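Local coordinates for protein maleylpyruvate isomerase (Ralstonia sp., PDB 2V6K) that catalyses the glutathione-dependent isomerisation of maleylpyruvate to fumarylpyruvate in bacterial naphthalene degradation, working as a homodimer of the zeta-class glutathione transferase family, at residues P151-Y156 with R190-A195; A138-Y143 with T184-I189; K4-W9 with L31-G36. All blocks are in the same frame, centred on the assembly; numbering follows the deposited sequence.

Contact 1 of 3, residues P151-Y156 with R190-A195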
loop_
_atom_site.group_PDB
_atom_site.type_symbol
_atom_site.label_atom_id
_atom_site.label_comp_id
_atom_site.label_asym_id
_atom_site.label_seq_id
_atom_site.Cartn_x
_atom_site.Cartn_y
_atom_site.Cartn_z
ATOM N N PRO A 151 6.875 -17.483 -16.614
ATOM C CA PRO A 151 6.658 -18.421 -17.721
ATOM C C PRO A 151 5.277 -19.089 -17.738
ATOM O O PRO A 151 4.812 -19.512 -18.801
ATOM C CB PRO A 151 7.756 -19.468 -17.509
ATOM C CG PRO A 151 8.023 -19.446 -16.050
ATOM C CD PRO A 151 7.760 -18.046 -15.575
ATOM N N LYS A 152 4.629 -19.175 -16.578
ATOM C CA LYS A 152 3.349 -19.881 -16.457
ATOM C C LYS A 152 2.137 -18.977 -16.690
ATOM O O LYS A 152 0.995 -19.443 -16.687
ATOM C CB LYS A 152 3.246 -20.569 -15.090
ATOM C CG LYS A 152 4.268 -21.679 -14.878
ATOM C CD LYS A 152 4.051 -22.398 -13.555
ATOM C CE LYS A 152 5.037 -23.545 -13.394
ATOM N NZ LYS A 152 4.769 -24.348 -12.169
ATOM N N ARG A 153 2.394 -17.692 -16.911
ATOM C CA ARG A 153 1.337 -16.695 -17.035
ATOM C C ARG A 153 0.486 -16.858 -18.298
ATOM O O ARG A 153 1.010 -17.129 -19.380
ATOM C CB ARG A 153 1.949 -15.295 -16.986
ATOM C CG ARG A 153 0.943 -14.211 -16.719
ATOM C CD ARG A 153 1.607 -12.849 -16.589
ATOM N NE ARG A 153 2.180 -12.373 -17.843
ATOM C CZ ARG A 153 1.490 -11.783 -18.816
ATOM N NH1 ARG A 153 0.179 -11.588 -18.704
ATOM N NH2 ARG A 153 2.116 -11.386 -19.912
ATOM N N GLY A 154 -0.826 -16.694 -18.136
ATOM C CA GLY A 154 -1.771 -16.715 -19.249
ATOM C C GLY A 154 -2.228 -15.314 -19.619
ATOM O O GLY A 154 -1.404 -14.419 -19.811
ATOM N N ARG A 155 -3.543 -15.126 -19.700
ATOM C CA ARG A 155 -4.142 -13.868 -20.166
ATOM C C ARG A 155 -4.091 -12.736 -19.146
ATOM O O ARG A 155 -4.240 -11.563 -19.498
ATOM C CB ARG A 155 -5.605 -14.096 -20.557
ATOM C CG ARG A 155 -5.793 -15.023 -21.747
ATOM C CD ARG A 155 -7.234 -15.514 -21.850
ATOM N NE ARG A 155 -7.583 -16.423 -20.759
ATOM C CZ ARG A 155 -8.804 -16.897 -20.528
ATOM N NH1 ARG A 155 -9.820 -16.557 -21.310
ATOM N NH2 ARG A 155 -9.009 -17.717 -19.505
ATOM N N TYR A 156 -3.898 -13.082 -17.878
ATOM C CA TYR A 156 -4.028 -12.109 -16.798
ATOM C C TYR A 156 -2.687 -11.843 -16.125
ATOM O O TYR A 156 -1.655 -12.309 -16.606
ATOM C CB TYR A 156 -5.110 -12.569 -15.813
ATOM C CG TYR A 156 -6.403 -12.898 -16.523
ATOM C CD1 TYR A 156 -7.224 -11.888 -17.032
ATOM C CD2 TYR A 156 -6.781 -14.219 -16.734
ATOM C CE1 TYR A 156 -8.403 -12.193 -17.708
ATOM C CE2 TYR A 156 -7.958 -14.537 -17.410
ATOM C CZ TYR A 156 -8.761 -13.522 -17.895
ATOM O OH TYR A 156 -9.918 -13.845 -18.562
ATOM N N ARG A 190 -1.077 -3.802 -21.303
ATOM C CA ARG A 190 -2.190 -3.476 -22.189
ATOM C C ARG A 190 -2.998 -4.727 -22.535
ATOM O O ARG A 190 -4.231 -4.681 -22.579
ATOM C CB ARG A 190 -1.697 -2.767 -23.453
ATOM C CG ARG A 190 -1.325 -1.303 -23.211
ATOM C CD ARG A 190 -0.976 -0.579 -24.501
ATOM N NE ARG A 190 0.402 -0.806 -24.958
ATOM C CZ ARG A 190 0.751 -1.582 -25.981
ATOM N NH1 ARG A 190 -0.166 -2.257 -26.673
ATOM N NH2 ARG A 190 2.032 -1.692 -26.318
ATOM N N ALA A 191 -2.311 -5.848 -22.750
ATOM C CA ALA A 191 -2.994 -7.104 -23.071
ATOM C C ALA A 191 -3.799 -7.629 -21.881
ATOM O O ALA A 191 -4.911 -8.119 -22.058
ATOM C CB ALA A 191 -2.012 -8.146 -23.566
ATOM N N VAL A 192 -3.253 -7.511 -20.673
ATOM C CA VAL A 192 -3.988 -7.922 -19.471
ATOM C C VAL A 192 -5.235 -7.057 -19.301
ATOM O O VAL A 192 -6.331 -7.570 -19.042
ATOM C CB VAL A 192 -3.117 -7.851 -18.198
ATOM C CG1 VAL A 192 -3.973 -8.048 -16.947
ATOM C CG2 VAL A 192 -2.012 -8.891 -18.258
ATOM N N ASP A 193 -5.070 -5.747 -19.455
ATOM C CA ASP A 193 -6.193 -4.828 -19.362
ATOM C C ASP A 193 -7.287 -5.185 -20.376
ATOM O O ASP A 193 -8.472 -5.201 -20.035
ATOM C CB ASP A 193 -5.719 -3.389 -19.558
ATOM C CG ASP A 193 -6.843 -2.390 -19.444
ATOM O OD1 ASP A 193 -7.442 -2.292 -18.360
ATOM O OD2 ASP A 193 -7.132 -1.716 -20.451
ATOM N N ALA A 194 -6.888 -5.479 -21.612
ATOM C CA ALA A 194 -7.851 -5.835 -22.651
ATOM C C ALA A 194 -8.587 -7.133 -22.312
ATOM O O ALA A 194 -9.810 -7.227 -22.484
ATOM C CB ALA A 194 -7.156 -5.943 -24.003
ATOM N N ALA A 195 -7.846 -8.129 -21.831
ATOM C CA ALA A 195 -8.440 -9.410 -21.445
ATOM C C ALA A 195 -9.448 -9.237 -20.309
ATOM O O ALA A 195 -10.555 -9.781 -20.365
ATOM C CB ALA A 195 -7.355 -10.413 -21.064
HETATM O O HOH W 1 -10.694 -12.458 -20.757
#
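Arg153 leaves its backbone with chi1 at -164°, CG trans to N, and bends further out at chi3, which brings its guanidinium to the flank of Val192, where NH1 lies 3.5 Å from Val192 CG2. Tyr156 uses a different device: its CB starts off away from the helix, but CG lies anti to the carbonyl carbon (chi1 -52°), which swings the ring back until CE1 is 3.9 Å from Ala195 CB. Together they illustrate how a connecting loop can be laid against a helix in the all-helical C-terminal domain of a glutathione transferase. The loop joins helices 125-149 and 164-178, and helix 187-196 presents Val192 and Ala195, one turn apart, to it. No hydrogen bond links the two segments directly. Instead, the carbonyl of Arg155 lies over the helix surface, its O 3.6 Å from Val192 CA and also touching Ala195 CB.

The loop is braced from within and from outside. Arg153 NH1 donates to Tyr156 O over 2.9 Å, nearly straight at 163°; the acceptor lies in the guanidinium plane, whereas the donor stands above the plane of the carbonyl. Arg153 NE donates to Leu147 O, so one guanidinium ties the loop to the preceding helix. Arg155 covers a face of the Tyr156 ring with its CB, places a face of its guanidinium over the Tyr156 hydroxyl, and forms a salt bridge with Asp160. Asp166 and Leu169 of helix 164-178 also pack on Val192. The polar link across the contact is made by a water, which lies 2.7 Å from Tyr156 OH and donates to Ala195 O, also at 2.7 Å.

Contact 2 of 3, residues A138-Y143 with T184-I189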
loop_
_atom_site.group_PDB
_atom_site.type_symbol
_atom_site.label_atom_id
_atom_site.label_comp_id
_atom_site.label_asym_id
_atom_site.label_seq_id
_atom_site.Cartn_x
_atom_site.Cartn_y
_atom_site.Cartn_z
ATOM N N ALA A 138 7.095 4.617 -13.758
ATOM C CA ALA A 138 8.049 3.887 -12.932
ATOM C C ALA A 138 7.434 2.575 -12.446
ATOM O O ALA A 138 8.070 1.516 -12.516
ATOM C CB ALA A 138 8.506 4.739 -11.750
ATOM N N GLY A 139 6.197 2.642 -11.965
ATOM C CA GLY A 139 5.515 1.453 -11.462
ATOM C C GLY A 139 5.206 0.452 -12.556
ATOM O O GLY A 139 5.390 -0.750 -12.365
ATOM N N PHE A 140 4.737 0.946 -13.699
ATOM C CA PHE A 140 4.455 0.082 -14.844
ATOM C C PHE A 140 5.729 -0.527 -15.438
ATOM O O PHE A 140 5.696 -1.657 -15.911
ATOM C CB PHE A 140 3.656 0.832 -15.911
ATOM C CG PHE A 140 2.171 0.924 -15.633
ATOM C CD1 PHE A 140 1.616 0.512 -14.415
ATOM C CD2 PHE A 140 1.326 1.447 -16.601
ATOM C CE1 PHE A 140 0.243 0.609 -14.187
ATOM C CE2 PHE A 140 -0.049 1.543 -16.388
ATOM C CZ PHE A 140 -0.590 1.132 -15.177
ATOM N N ASP A 141 6.849 0.199 -15.415
ATOM C CA ASP A 141 8.126 -0.406 -15.825
ATOM C C ASP A 141 8.360 -1.700 -15.042
ATOM O O ASP A 141 8.701 -2.734 -15.624
ATOM C CB ASP A 141 9.316 0.536 -15.595
ATOM C CG ASP A 141 9.397 1.670 -16.599
ATOM O OD1 ASP A 141 8.738 1.625 -17.656
ATOM O OD2 ASP A 141 10.147 2.632 -16.313
ATOM N N ALA A 142 8.174 -1.634 -13.725
ATOM C CA ALA A 142 8.416 -2.783 -12.859
ATOM C C ALA A 142 7.371 -3.874 -13.055
ATOM O O ALA A 142 7.718 -5.049 -13.159
ATOM C CB ALA A 142 8.473 -2.352 -11.403
ATOM N N TYR A 143 6.096 -3.483 -13.095
ATOM C CA TYR A 143 4.994 -4.429 -13.253
ATOM C C TYR A 143 5.150 -5.187 -14.575
ATOM O O TYR A 143 5.061 -6.424 -14.609
ATOM C CB TYR A 143 3.666 -3.666 -13.203
ATOM C CG TYR A 143 2.437 -4.479 -12.881
ATOM C CD1 TYR A 143 1.783 -4.323 -11.669
ATOM C CD2 TYR A 143 1.906 -5.380 -13.804
ATOM C CE1 TYR A 143 0.638 -5.041 -11.374
ATOM C CE2 TYR A 143 0.761 -6.117 -13.511
ATOM C CZ TYR A 143 0.136 -5.939 -12.288
ATOM O OH TYR A 143 -0.997 -6.650 -11.973
ATOM N N THR A 184 2.425 2.730 -24.717
ATOM C CA THR A 184 3.132 1.913 -25.705
ATOM C C THR A 184 4.197 0.989 -25.082
ATOM O O THR A 184 4.303 -0.165 -25.487
ATOM C CB THR A 184 3.751 2.766 -26.835
ATOM O OG1 THR A 184 2.761 3.660 -27.349
ATOM C CG2 THR A 184 4.259 1.878 -27.978
ATOM N N PRO A 185 5.001 1.490 -24.117
ATOM C CA PRO A 185 6.034 0.619 -23.540
ATOM C C PRO A 185 5.550 -0.592 -22.744
ATOM O O PRO A 185 6.378 -1.405 -22.325
ATOM C CB PRO A 185 6.801 1.561 -22.603
ATOM C CG PRO A 185 6.532 2.923 -23.145
ATOM C CD PRO A 185 5.104 2.859 -23.572
ATOM N N TYR A 186 4.240 -0.712 -22.539
ATOM C CA TYR A 186 3.689 -1.749 -21.659
ATOM C C TYR A 186 2.699 -2.664 -22.373
ATOM O O TYR A 186 1.530 -2.720 -22.001
ATOM C CB TYR A 186 3.051 -1.106 -20.414
ATOM C CG TYR A 186 3.903 0.002 -19.853
ATOM C CD1 TYR A 186 5.129 -0.278 -19.263
ATOM C CD2 TYR A 186 3.499 1.331 -19.940
ATOM C CE1 TYR A 186 5.936 0.724 -18.778
ATOM C CE2 TYR A 186 4.304 2.352 -19.444
ATOM C CZ TYR A 186 5.517 2.034 -18.865
ATOM O OH TYR A 186 6.333 3.025 -18.369
ATOM N N PRO A 187 3.163 -3.400 -23.398
ATOM C CA PRO A 187 2.234 -4.250 -24.138
ATOM C C PRO A 187 1.612 -5.368 -23.306
ATOM O O PRO A 187 0.474 -5.754 -23.564
ATOM C CB PRO A 187 3.108 -4.838 -25.250
ATOM C CG PRO A 187 4.499 -4.785 -24.700
ATOM C CD PRO A 187 4.530 -3.499 -23.937
ATOM N N LEU A 188 2.346 -5.884 -22.325
ATOM C CA LEU A 188 1.820 -6.982 -21.523
ATOM C C LEU A 188 0.714 -6.475 -20.611
ATOM O O LEU A 188 -0.340 -7.104 -20.495
ATOM C CB LEU A 188 2.931 -7.701 -20.754
ATOM C CG LEU A 188 4.065 -8.298 -21.610
ATOM C CD1 LEU A 188 5.126 -8.938 -20.732
ATOM C CD2 LEU A 188 3.563 -9.295 -22.658
ATOM N N ILE A 189 0.938 -5.313 -20.004
ATOM C CA ILE A 189 -0.094 -4.641 -19.226
ATOM C C ILE A 189 -1.309 -4.322 -20.099
ATOM O O ILE A 189 -2.450 -4.571 -19.696
ATOM C CB ILE A 189 0.470 -3.365 -18.549
ATOM C CG1 ILE A 189 1.343 -3.756 -17.350
ATOM C CG2 ILE A 189 -0.643 -2.417 -18.116
ATOM C CD1 ILE A 189 2.109 -2.590 -16.724
#
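Tyr186 OH donates to Asp141 OD1 at 2.9 Å, reaching the oxygen from above the carboxylate plane, 48° out of it. The same OD1 lies close to the plane of the phenol ring, at its edge, where it also approaches Tyr186 CE1 to 3.1 Å. The ring itself is clasped on both faces: Phe140 CB sits 3.6 Å from its centroid, almost on the ring normal, and Pro185 CB covers the opposite face. Beyond CB, the Phe140 ring turns its edge to the tyrosine face in a T-shaped pair, centroids 5.6 Å apart and planes at 78°. The start of helix 187-196, with Tyr186 at its N-cap position and the turn before it, packs here on the long helix 125-149 in the C-terminal domain of the glutathione transferase fold. Glu144 of the latter helix accepts from the backbone N atoms of Leu188 and Ile189 in that first turn. Further along, the extended chain of Ile189 (chi2 172°) lays CD1 over one face of Phe140, 4.1 Å from the ring centroid, while its CG1 meets Tyr143 CD2 at 3.9 Å. Phe140 also touches Ile105, a glutathione-binding residue, and the hydroxyl of Tyr143 is hydrogen-bonded to Ser157.

Contact 3 of 3, residues K4-W9 with L31-G36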
loop_
_atom_site.group_PDB
_atom_site.type_symbol
_atom_site.label_atom_id
_atom_site.label_comp_id
_atom_site.label_asym_id
_atom_site.label_seq_id
_atom_site.Cartn_x
_atom_site.Cartn_y
_atom_site.Cartn_z
ATOM N N LYS A 4 -23.210 -2.186 2.134
ATOM C CA LYS A 4 -23.299 -0.854 1.545
ATOM C C LYS A 4 -21.896 -0.393 1.190
ATOM O O LYS A 4 -21.012 -0.345 2.051
ATOM C CB LYS A 4 -23.938 0.127 2.529
ATOM C CG LYS A 4 -25.382 -0.196 2.894
ATOM C CD LYS A 4 -25.875 0.683 4.030
ATOM C CE LYS A 4 -27.253 0.244 4.499
ATOM N NZ LYS A 4 -27.638 0.896 5.781
ATOM N N LEU A 5 -21.697 -0.069 -0.082
ATOM C CA LEU A 5 -20.403 0.378 -0.566
ATOM C C LEU A 5 -20.388 1.892 -0.741
ATOM O O LEU A 5 -21.033 2.422 -1.649
ATOM C CB LEU A 5 -20.054 -0.311 -1.886
ATOM C CG LEU A 5 -18.730 0.128 -2.525
ATOM C CD1 LEU A 5 -17.534 -0.287 -1.682
ATOM C CD2 LEU A 5 -18.597 -0.402 -3.947
ATOM N N TYR A 6 -19.656 2.576 0.135
ATOM C CA TYR A 6 -19.480 4.019 0.037
ATOM C C TYR A 6 -18.328 4.274 -0.913
ATOM O O TYR A 6 -17.191 3.919 -0.622
ATOM C CB TYR A 6 -19.185 4.618 1.409
ATOM C CG TYR A 6 -20.356 4.546 2.353
ATOM C CD1 TYR A 6 -21.299 5.569 2.393
ATOM C CD2 TYR A 6 -20.532 3.449 3.198
ATOM C CE1 TYR A 6 -22.382 5.508 3.253
ATOM C CE2 TYR A 6 -21.612 3.380 4.065
ATOM C CZ TYR A 6 -22.533 4.411 4.084
ATOM O OH TYR A 6 -23.610 4.352 4.943
ATOM N N ASN A 7 -18.628 4.861 -2.065
ATOM C CA ASN A 7 -17.641 4.966 -3.122
ATOM C C ASN A 7 -18.030 6.007 -4.169
ATOM O O ASN A 7 -19.013 6.722 -3.992
ATOM C CB ASN A 7 -17.344 3.578 -3.722
ATOM C CG ASN A 7 -18.425 3.084 -4.661
ATOM O OD1 ASN A 7 -19.629 3.118 -4.358
ATOM N ND2 ASN A 7 -18.000 2.604 -5.811
ATOM N N PHE A 8 -17.236 6.114 -5.232
ATOM C CA PHE A 8 -17.408 7.159 -6.235
ATOM C C PHE A 8 -17.070 6.563 -7.589
ATOM O O PHE A 8 -16.186 5.718 -7.694
ATOM C CB PHE A 8 -16.474 8.322 -5.885
ATOM C CG PHE A 8 -16.566 9.520 -6.808
ATOM C CD1 PHE A 8 -17.703 10.326 -6.850
ATOM C CD2 PHE A 8 -15.473 9.874 -7.589
ATOM C CE1 PHE A 8 -17.746 11.456 -7.681
ATOM C CE2 PHE A 8 -15.507 10.992 -8.420
ATOM C CZ PHE A 8 -16.645 11.786 -8.465
ATOM N N TRP A 9 -17.772 6.994 -8.634
ATOM C CA TRP A 9 -17.566 6.375 -9.944
ATOM C C TRP A 9 -16.123 6.461 -10.429
ATOM O O TRP A 9 -15.502 5.435 -10.742
ATOM C CB TRP A 9 -18.536 6.933 -10.994
ATOM C CG TRP A 9 -18.350 8.374 -11.395
ATOM C CD1 TRP A 9 -18.541 9.482 -10.619
ATOM C CD2 TRP A 9 -17.971 8.854 -12.692
ATOM N NE1 TRP A 9 -18.294 10.623 -11.354
ATOM C CE2 TRP A 9 -17.945 10.264 -12.628
ATOM C CE3 TRP A 9 -17.649 8.226 -13.904
ATOM C CZ2 TRP A 9 -17.609 11.060 -13.731
ATOM C CZ3 TRP A 9 -17.318 9.014 -14.998
ATOM C CH2 TRP A 9 -17.300 10.418 -14.903
ATOM N N LEU A 31 -23.539 3.404 -2.584
ATOM C CA LEU A 31 -23.780 4.684 -1.943
ATOM C C LEU A 31 -22.712 5.670 -2.381
ATOM O O LEU A 31 -21.552 5.595 -1.964
ATOM C CB LEU A 31 -23.830 4.540 -0.421
ATOM C CG LEU A 31 -25.020 3.749 0.138
ATOM C CD1 LEU A 31 -24.934 3.662 1.642
ATOM C CD2 LEU A 31 -26.361 4.355 -0.281
ATOM N N ALA A 32 -23.116 6.589 -3.250
ATOM C CA ALA A 32 -22.200 7.546 -3.842
ATOM C C ALA A 32 -21.763 8.576 -2.820
ATOM O O ALA A 32 -22.585 9.146 -2.097
ATOM C CB ALA A 32 -22.853 8.231 -5.025
ATOM N N VAL A 33 -20.456 8.794 -2.768
ATOM C CA VAL A 33 -19.868 9.866 -1.987
ATOM C C VAL A 33 -19.174 10.744 -3.016
ATOM O O VAL A 33 -18.176 10.344 -3.620
ATOM C CB VAL A 33 -18.869 9.317 -0.943
ATOM C CG1 VAL A 33 -18.227 10.463 -0.162
ATOM C CG2 VAL A 33 -19.573 8.355 0.012
ATOM N N HIS A 34 -19.736 11.930 -3.243
ATOM C CA HIS A 34 -19.282 12.772 -4.340
ATOM C C HIS A 34 -17.997 13.512 -3.981
ATOM O O HIS A 34 -18.017 14.510 -3.256
ATOM C CB HIS A 34 -20.373 13.754 -4.773
ATOM C CG HIS A 34 -20.173 14.281 -6.154
ATOM N ND1 HIS A 34 -18.985 14.847 -6.566
ATOM C CD2 HIS A 34 -21.001 14.321 -7.223
ATOM C CE1 HIS A 34 -19.089 15.207 -7.832
ATOM N NE2 HIS A 34 -20.303 14.900 -8.254
ATOM N N LEU A 35 -16.877 13.009 -4.485
ATOM C CA LEU A 35 -15.572 13.565 -4.143
ATOM C C LEU A 35 -15.355 14.963 -4.701
ATOM O O LEU A 35 -14.657 15.770 -4.094
ATOM C CB LEU A 35 -14.452 12.635 -4.608
ATOM C CG LEU A 35 -14.564 11.179 -4.151
ATOM C CD1 LEU A 35 -13.395 10.397 -4.688
ATOM C CD2 LEU A 35 -14.628 11.064 -2.638
ATOM N N GLY A 36 -15.956 15.244 -5.856
ATOM C CA GLY A 36 -15.857 16.583 -6.445
ATOM C C GLY A 36 -16.527 17.637 -5.577
ATOM O O GLY A 36 -16.050 18.774 -5.470
#
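Leu31 and Tyr6 lie side by side on one face of the sheet, pointing the same way, and the methyl CD1 of Leu31 fits a hollow between two neighbours: Tyr6 CZ is 3.5 Å from it and Lys4 CB 3.8 Å. Val33 continues the row, its CG2 set at the edge of the Tyr6 ring and 4.0 Å from Tyr6 CB. Beneath these bumps runs a regular parallel ladder in which Leu31 bridges two residues of the partner strand, its N donating to Leu5 O (2.8 Å) and its O accepting from Asn7 N (3.0 Å). Val33 N then donates to Asn7 O at 2.8 Å.

Past the strands the chains stay together through Phe8. A chi1 of -178° points its ring away from its own backbone N and out along residues 33-35; Trp9 CD1 covers one face, and Leu35 N and CG lie over the other. Leu35 CD1 meets Phe8 CD2 at 3.6 Å, and Phe8 CE1 lies over one face of the His34 ring, the two ring planes oblique to each other.

Leu35 belongs to the ligand pocket and touches the bound glutathione conjugate. Strands 4-7 and 29-32 with helix 12-24, which packs on Leu5, form the beta-alpha-beta unit of the thioredoxin-like domain; around it, helix 43-48 covers Tyr6 and Val33, and strand 56-58 flanks strand 4-7 on the side away from edge strand 29-32.

In the fold
Contacts 1 and 2 share helix 187-196 and lie in the C-terminal helical domain, their centres 12 Å apart; their segments alternate along the chain, and Arg190 of one reaches Thr184 O of the other, while Arg153 packs on Leu188. Contact 2 is the more deeply buried, made of aromatic rings and aliphatic chains, with one direct side-chain hydrogen bond. Contact 1, nearer the surface, combines apolar contacts of Val192 and Ala195 with a bridging water. Contact 3 stands apart in the thioredoxin-like domain, across the middle of the chain, its centre about 30 Å from that of contact 1 and 29 Å from that of contact 2. There backbone hydrogen bonds join the strands, side chains pack alongside them, and the contact reaches the ligand itself.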